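Nitrite reductase (Hyphomicrobium denitrificans, PDB 2DV6) probably catalyses the one-electron reduction of nitrite to nitric oxide at copper, with cytochrome c as the electron donor, in denitrification. Local coordinates at residues Q176-Y185 with Y325-G333. Residues are numbered along the deposited sequence; the frame is centred on the assembly and turned at random.
Sequences QLDDNTTYTY and YFLFNGSVG
Leu-177 and Val-332 join the backbones of the two segments: Val-332 N donates to Leu-177 O at 2.9 Å. The axes of strands 176-178 and 325-328 come no closer than 9.9 Å and run at 114° to each other, so the loop after strand 325-328 makes the backbone link. That loop is a type I' turn, Phe-328 to Ser-331. In segment 176-185 a type II turn runs from Asp-178 to Thr-181. Leu-177 N and Asp-178 N both donate to Thr-181 O, a classic beta bulge. Ser-331 OG donates to Gln-176 O at 2.6 Å, from above the carbonyl plane. Water 1 bridges Ser-331 OG, Val-332 O and Gln-176 OE1, while Gln-176 NE2 bonds to Ser-140. Tyr-185 OH donates to Gly-330 O at 2.6 Å, with a C=O...donor angle of 164°. CD2 of Tyr-183 sits over the centre of one face of the Tyr-185 ring. The contact joins the edge strand 325-328 of one cupredoxin-like sheet to the 163-178/181-188 hairpin of another. Leu-177 has CG anti to its N (chi1 169°), which carries both methyls to the second segment. Leu-177 CD2 makes a CH-pi contact over one face of Tyr-325, 3.9 Å from the ring centroid. Leu-177 CD1 meets Leu-327 CD2 at 4.0 Å. At the ring edge, water 2 links Tyr-325 OH to Asp-178 OD1. Replacing Tyr-325 with an alanine would probably leave Leu-177 CD2 without its aromatic cover and water 2 without its phenol partner. The carboxylate of Asp-178 also packs on Val-332, with Asp-178 OD2 3.4 Å from Val-332 CG1, and its OD2 accepts from Asp-179 N.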
loop_
_atom_site.group_PDB
_atom_site.type_symbol
_atom_site.label_atom_id
_atom_site.label_comp_id
_atom_site.label_asym_id
_atom_site.label_seq_id
_atom_site.Cartn_x
_atom_site.Cartn_y
_atom_site.Cartn_z
ATOM N N GLN A 176 0.836 -32.428 -18.057
ATOM C CA GLN A 176 1.953 -32.206 -17.155
ATOM C C GLN A 176 2.862 -31.088 -17.692
ATOM O O GLN A 176 3.425 -31.201 -18.811
ATOM C CB GLN A 176 2.797 -33.469 -16.978
ATOM C CG GLN A 176 3.988 -33.257 -16.019
ATOM C CD GLN A 176 4.631 -34.569 -15.614
ATOM O OE1 GLN A 176 5.811 -34.810 -15.910
ATOM N NE2 GLN A 176 3.849 -35.440 -14.966
ATOM N N LEU A 177 3.049 -30.061 -16.865
ATOM C CA LEU A 177 3.896 -28.931 -17.228
ATOM C C LEU A 177 5.287 -29.062 -16.544
ATOM O O LEU A 177 6.307 -28.624 -17.069
ATOM C CB LEU A 177 3.203 -27.617 -16.801
ATOM C CG LEU A 177 4.027 -26.292 -16.847
ATOM C CD1 LEU A 177 4.633 -26.089 -18.250
ATOM C CD2 LEU A 177 3.127 -25.118 -16.501
ATOM N N ASP A 178 5.312 -29.655 -15.358
ATOM C CA ASP A 178 6.554 -29.846 -14.602
ATOM C C ASP A 178 6.182 -30.853 -13.533
ATOM O O ASP A 178 5.010 -31.217 -13.394
ATOM C CB ASP A 178 6.975 -28.520 -13.968
ATOM C CG ASP A 178 8.438 -28.491 -13.505
ATOM O OD1 ASP A 178 8.886 -27.361 -13.158
ATOM O OD2 ASP A 178 9.142 -29.547 -13.488
ATOM N N ASP A 179 7.154 -31.301 -12.762
ATOM C CA ASP A 179 6.874 -32.185 -11.637
ATOM C C ASP A 179 5.812 -31.531 -10.747
ATOM O O ASP A 179 5.950 -30.360 -10.348
ATOM C CB ASP A 179 8.174 -32.392 -10.851
ATOM C CG ASP A 179 8.030 -33.391 -9.711
ATOM O OD1 ASP A 179 8.490 -33.061 -8.581
ATOM O OD2 ASP A 179 7.476 -34.492 -9.937
ATOM N N ASN A 180 4.737 -32.270 -10.463
ATOM C CA ASN A 180 3.686 -31.813 -9.570
ATOM C C ASN A 180 2.987 -30.526 -10.089
ATOM O O ASN A 180 2.417 -29.745 -9.321
ATOM C CB ASN A 180 4.264 -31.671 -8.145
ATOM C CG ASN A 180 3.192 -31.560 -7.062
ATOM O OD1 ASN A 180 2.012 -31.848 -7.296
ATOM N ND2 ASN A 180 3.599 -31.130 -5.863
ATOM N N THR A 181 3.068 -30.295 -11.403
ATOM C CA THR A 181 2.466 -29.080 -11.978
ATOM C C THR A 181 1.816 -29.298 -13.331
ATOM O O THR A 181 2.340 -30.019 -14.200
ATOM C CB THR A 181 3.346 -27.781 -11.761
ATOM O OG1 THR A 181 3.357 -26.938 -12.916
ATOM C CG2 THR A 181 4.721 -28.106 -11.364
ATOM N N THR A 182 0.610 -28.758 -13.459
ATOM C CA THR A 182 -0.254 -29.096 -14.563
ATOM C C THR A 182 -0.814 -27.819 -15.151
ATOM O O THR A 182 -0.766 -26.760 -14.519
ATOM C CB THR A 182 -1.445 -30.060 -14.154
ATOM O OG1 THR A 182 -2.239 -29.449 -13.147
ATOM C CG2 THR A 182 -0.921 -31.418 -13.616
ATOM N N TYR A 183 -1.350 -27.928 -16.362
ATOM C CA TYR A 183 -1.749 -26.771 -17.131
ATOM C C TYR A 183 -2.752 -27.329 -18.148
ATOM O O TYR A 183 -2.610 -28.475 -18.543
ATOM C CB TYR A 183 -0.506 -26.137 -17.799
ATOM C CG TYR A 183 -0.786 -24.871 -18.619
ATOM C CD1 TYR A 183 -0.943 -23.635 -17.995
ATOM C CD2 TYR A 183 -0.851 -24.907 -20.023
ATOM C CE1 TYR A 183 -1.223 -22.484 -18.731
ATOM C CE2 TYR A 183 -1.105 -23.737 -20.774
ATOM C CZ TYR A 183 -1.302 -22.538 -20.102
ATOM O OH TYR A 183 -1.562 -21.375 -20.794
ATOM N N THR A 184 -3.750 -26.526 -18.557
ATOM C CA THR A 184 -4.599 -26.891 -19.675
ATOM C C THR A 184 -3.954 -26.618 -21.029
ATOM O O THR A 184 -3.895 -25.456 -21.490
ATOM C CB THR A 184 -5.988 -26.198 -19.608
ATOM O OG1 THR A 184 -6.605 -26.521 -18.358
ATOM C CG2 THR A 184 -6.890 -26.707 -20.734
ATOM N N TYR A 185 -3.507 -27.696 -21.689
ATOM C CA TYR A 185 -2.937 -27.550 -22.994
ATOM C C TYR A 185 -4.011 -27.647 -24.090
ATOM O O TYR A 185 -5.039 -28.302 -23.928
ATOM C CB TYR A 185 -1.840 -28.595 -23.249
ATOM C CG TYR A 185 -0.548 -28.428 -22.465
ATOM C CD1 TYR A 185 -0.462 -28.803 -21.136
ATOM C CD2 TYR A 185 0.602 -27.948 -23.099
ATOM C CE1 TYR A 185 0.740 -28.695 -20.429
ATOM C CE2 TYR A 185 1.810 -27.824 -22.411
ATOM C CZ TYR A 185 1.865 -28.191 -21.076
ATOM O OH TYR A 185 3.071 -28.109 -20.415
ATOM N N TYR A 325 7.434 -19.877 -18.393
ATOM C CA TYR A 325 8.028 -21.133 -18.825
ATOM C C TYR A 325 8.474 -20.998 -20.266
ATOM O O TYR A 325 7.746 -20.435 -21.088
ATOM C CB TYR A 325 7.029 -22.285 -18.712
ATOM C CG TYR A 325 6.660 -22.654 -17.276
ATOM C CD1 TYR A 325 5.694 -21.936 -16.570
ATOM C CD2 TYR A 325 7.272 -23.742 -16.636
ATOM C CE1 TYR A 325 5.368 -22.282 -15.242
ATOM C CE2 TYR A 325 6.966 -24.078 -15.328
ATOM C CZ TYR A 325 6.027 -23.371 -14.642
ATOM O OH TYR A 325 5.737 -23.751 -13.349
ATOM N N PHE A 326 9.674 -21.492 -20.563
ATOM C CA PHE A 326 10.154 -21.609 -21.932
ATOM C C PHE A 326 10.429 -23.108 -22.103
ATOM O O PHE A 326 11.118 -23.717 -21.227
ATOM C CB PHE A 326 11.479 -20.888 -22.131
ATOM C CG PHE A 326 11.369 -19.420 -22.317
ATOM C CD1 PHE A 326 11.253 -18.887 -23.596
ATOM C CD2 PHE A 326 11.430 -18.572 -21.230
ATOM C CE1 PHE A 326 11.181 -17.495 -23.789
ATOM C CE2 PHE A 326 11.370 -17.194 -21.422
ATOM C CZ PHE A 326 11.238 -16.674 -22.713
ATOM N N LEU A 327 9.919 -23.685 -23.191
ATOM C CA LEU A 327 9.817 -25.131 -23.279
ATOM C C LEU A 327 10.249 -25.725 -24.619
ATOM O O LEU A 327 9.914 -25.165 -25.682
ATOM C CB LEU A 327 8.360 -25.493 -23.072
ATOM C CG LEU A 327 7.661 -25.737 -21.720
ATOM C CD1 LEU A 327 8.487 -25.641 -20.419
ATOM C CD2 LEU A 327 6.331 -25.019 -21.693
ATOM N N PHE A 328 10.980 -26.858 -24.571
ATOM C CA PHE A 328 11.220 -27.669 -25.760
ATOM C C PHE A 328 10.143 -28.758 -25.712
ATOM O O PHE A 328 9.992 -29.419 -24.708
ATOM C CB PHE A 328 12.621 -28.327 -25.777
ATOM C CG PHE A 328 13.759 -27.380 -26.108
ATOM C CD1 PHE A 328 13.625 -26.429 -27.126
ATOM C CD2 PHE A 328 14.994 -27.468 -25.415
ATOM C CE1 PHE A 328 14.691 -25.539 -27.439
ATOM C CE2 PHE A 328 16.035 -26.608 -25.732
ATOM C CZ PHE A 328 15.875 -25.620 -26.730
ATOM N N ASN A 329 9.397 -28.943 -26.800
ATOM C CA ASN A 329 8.470 -30.093 -26.895
ATOM C C ASN A 329 7.560 -30.271 -25.683
ATOM O O ASN A 329 7.450 -31.384 -25.129
ATOM C CB ASN A 329 9.242 -31.384 -27.247
ATOM C CG ASN A 329 9.836 -31.327 -28.637
ATOM O OD1 ASN A 329 10.000 -30.239 -29.173
ATOM N ND2 ASN A 329 10.147 -32.488 -29.250
ATOM N N GLY A 330 6.950 -29.151 -25.242
ATOM C CA GLY A 330 5.757 -29.199 -24.399
ATOM C C GLY A 330 5.866 -29.009 -22.901
ATOM O O GLY A 330 4.912 -28.565 -22.262
ATOM N N SER A 331 7.020 -29.323 -22.305
ATOM C CA SER A 331 7.009 -29.499 -20.875
ATOM C C SER A 331 8.383 -29.325 -20.268
ATOM O O SER A 331 9.404 -29.447 -20.984
ATOM C CB SER A 331 6.544 -30.925 -20.587
ATOM O OG SER A 331 5.988 -31.037 -19.298
ATOM N N VAL A 332 8.424 -29.087 -18.956
ATOM C CA VAL A 332 9.705 -29.067 -18.266
ATOM C C VAL A 332 10.307 -30.483 -18.200
ATOM O O VAL A 332 9.625 -31.409 -17.773
ATOM C CB VAL A 332 9.611 -28.435 -16.856
ATOM C CG1 VAL A 332 11.006 -28.561 -16.118
ATOM C CG2 VAL A 332 9.203 -26.943 -16.962
ATOM N N GLY A 333 11.557 -30.643 -18.645
ATOM C CA GLY A 333 12.227 -31.953 -18.635
ATOM C C GLY A 333 11.840 -32.870 -19.790
ATOM O O GLY A 333 12.198 -34.069 -19.816
HETATM O O HOH W 1 7.249 -32.584 -17.288
HETATM O O HOH W 2 7.097 -25.612 -11.978
#